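Local coordinates for Thg1-like uncharacterized protein (Bacillus thuringiensis, PDB 4KGM) that probably adds nucleotides to the 5' end of tRNA, in the 3'-to-5' direction, and binds ATP and magnesium ions in a polymerase palm-like catalytic domain, at residues A[201-206]-A[234-239]. Residues are numbered along the deposited sequence; the frame is centred on the assembly and turned at random.
Sequences CIIKEF and EQFVYL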
loop_
_atom_site.group_PDB
_atom_site.type_symbol
_atom_site.label_atom_id
_atom_site.label_comp_id
_atom_site.label_asym_id
_atom_site.label_seq_id
_atom_site.Cartn_x
_atom_site.Cartn_y
_atom_site.Cartn_z
ATOM N N CYS A 201 10.723 29.377 7.022
ATOM C CA CYS A 201 10.350 28.283 7.908
ATOM C C CYS A 201 9.598 28.782 9.136
ATOM O O CYS A 201 9.639 29.967 9.467
ATOM C CB CYS A 201 11.586 27.496 8.348
ATOM S SG CYS A 201 12.229 26.352 7.115
ATOM N N ILE A 202 8.908 27.861 9.801
ATOM C CA ILE A 202 8.232 28.149 11.059
ATOM C C ILE A 202 8.801 27.234 12.133
ATOM O O ILE A 202 8.650 26.016 12.061
ATOM C CB ILE A 202 6.720 27.904 10.954
ATOM C CG1 ILE A 202 6.154 28.596 9.712
ATOM C CG2 ILE A 202 6.016 28.372 12.217
ATOM C CD1 ILE A 202 6.334 30.088 9.706
ATOM N N ILE A 203 9.464 27.824 13.123
ATOM C CA ILE A 203 10.126 27.055 14.170
ATOM C C ILE A 203 9.647 27.498 15.548
ATOM O O ILE A 203 9.337 28.670 15.756
ATOM C CB ILE A 203 11.666 27.203 14.085
ATOM C CG1 ILE A 203 12.174 26.734 12.721
ATOM C CG2 ILE A 203 12.364 26.417 15.188
ATOM C CD1 ILE A 203 13.672 26.543 12.670
ATOM N N LYS A 204 9.569 26.553 16.479
ATOM C CA LYS A 204 9.271 26.873 17.867
ATOM C C LYS A 204 10.400 27.706 18.464
ATOM O O LYS A 204 11.557 27.287 18.470
ATOM C CB LYS A 204 9.077 25.594 18.682
ATOM C CG LYS A 204 8.840 25.835 20.164
ATOM C CD LYS A 204 8.626 24.529 20.912
ATOM C CE LYS A 204 7.408 23.786 20.388
ATOM N NZ LYS A 204 7.197 22.498 21.103
ATOM N N GLU A 205 10.060 28.894 18.954
ATOM C CA GLU A 205 11.041 29.773 19.573
ATOM C C GLU A 205 10.815 29.843 21.078
ATOM O O GLU A 205 9.675 29.881 21.541
ATOM C CB GLU A 205 10.972 31.174 18.962
ATOM N N PHE A 206 11.906 29.859 21.837
ATOM C CA PHE A 206 11.824 29.873 23.294
ATOM C C PHE A 206 12.066 31.267 23.866
ATOM O O PHE A 206 12.831 32.054 23.307
ATOM C CB PHE A 206 12.808 28.865 23.893
ATOM C CG PHE A 206 12.432 27.432 23.643
ATOM C CD1 PHE A 206 11.702 26.721 24.582
ATOM C CD2 PHE A 206 12.802 26.797 22.468
ATOM C CE1 PHE A 206 11.352 25.402 24.355
ATOM C CE2 PHE A 206 12.454 25.478 22.234
ATOM C CZ PHE A 206 11.729 24.780 23.179
ATOM N N GLU A 234 18.710 19.552 10.356
ATOM C CA GLU A 234 19.192 18.330 10.996
ATOM C C GLU A 234 19.158 18.372 12.523
ATOM O O GLU A 234 19.276 17.335 13.177
ATOM C CB GLU A 234 20.599 17.980 10.501
ATOM C CG GLU A 234 20.637 17.575 9.034
ATOM C CD GLU A 234 21.997 17.070 8.598
ATOM O OE1 GLU A 234 22.993 17.373 9.288
ATOM O OE2 GLU A 234 22.068 16.367 7.567
ATOM N N GLN A 235 18.988 19.565 13.087
ATOM C CA GLN A 235 18.866 19.719 14.533
ATOM C C GLN A 235 17.603 19.039 15.052
ATOM O O GLN A 235 17.512 18.693 16.231
ATOM C CB GLN A 235 18.845 21.200 14.917
ATOM C CG GLN A 235 17.728 21.992 14.256
ATOM C CD GLN A 235 17.661 23.429 14.738
ATOM O OE1 GLN A 235 17.887 23.714 15.914
ATOM N NE2 GLN A 235 17.350 24.343 13.826
ATOM N N PHE A 236 16.628 18.858 14.167
ATOM C CA PHE A 236 15.370 18.221 14.532
ATOM C C PHE A 236 15.360 16.760 14.092
ATOM O O PHE A 236 14.505 15.982 14.513
ATOM C CB PHE A 236 14.189 18.959 13.895
ATOM C CG PHE A 236 14.143 20.430 14.209
ATOM C CD1 PHE A 236 13.834 20.870 15.485
ATOM C CD2 PHE A 236 14.389 21.371 13.223
ATOM C CE1 PHE A 236 13.784 22.222 15.775
ATOM C CE2 PHE A 236 14.340 22.724 13.506
ATOM C CZ PHE A 236 14.039 23.149 14.782
ATOM N N VAL A 237 16.316 16.398 13.244
ATOM C CA VAL A 237 16.377 15.060 12.665
ATOM C C VAL A 237 17.117 14.075 13.566
ATOM O O VAL A 237 16.647 12.962 13.803
ATOM C CB VAL A 237 17.053 15.087 11.285
ATOM C CG1 VAL A 237 17.085 13.695 10.680
ATOM C CG2 VAL A 237 16.327 16.055 10.367
ATOM N N TYR A 238 18.278 14.488 14.063
ATOM C CA TYR A 238 19.069 13.650 14.958
ATOM C C TYR A 238 18.915 14.108 16.407
ATOM O O TYR A 238 19.412 15.168 16.791
ATOM C CB TYR A 238 20.541 13.658 14.539
ATOM C CG TYR A 238 20.764 13.251 13.098
ATOM C CD1 TYR A 238 20.912 11.914 12.747
ATOM C CD2 TYR A 238 20.824 14.203 12.088
ATOM C CE1 TYR A 238 21.115 11.540 11.429
ATOM C CE2 TYR A 238 21.025 13.837 10.769
ATOM C CZ TYR A 238 21.171 12.505 10.443
ATOM O OH TYR A 238 21.373 12.136 9.130
ATOM N N LEU A 239 18.224 13.302 17.204
ATOM C CA LEU A 239 17.916 13.659 18.586
ATOM C C LEU A 239 19.125 13.530 19.509
ATOM O O LEU A 239 19.550 14.508 20.125
ATOM C CB LEU A 239 16.759 12.807 19.112
#
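Gln235 NE2 hydrogen-bonds to the carbonyl O of Tyr232, one turn back in the same helix, and also lies 4.4 Å from Ile203 CD1. That approach is long; the closest contact is apolar. Ile203 presents two methyls to the far end of the Phe236 ring: CG2 stands 3.7 Å from Phe236 CZ, and CD1 lies 4.0 Å from Phe236 CE2. A chi1 of -59° sets Ile203 CG1 beside the backbone N and CG2 anti to it; CG2 and, at the end of the other branch, CD1 both reach the ring, meeting it at a slant. Phe236 CG is anti to its carbonyl carbon (chi1 -55°), and the ring spans much of the distance between backbones whose CA atoms, at Ile203 and Phe236, are 10.3 Å apart. One ring face carries the Gln235 aliphatic chain, with CG 3.5 Å above the plane and shifted toward the rim. The burial is small, 88 Å² in all, near the surface. The residues that touch are not part of the ATP pocket. Strand 200-206 runs between strands 67-73 and 215-220 of the antiparallel palm-like sheet; helix 231-237 packs against it through Tyr232, which meets Cys201 and Ile203, while Phe236 extends the contact to Lys68 and Leu69 of strand 67-73.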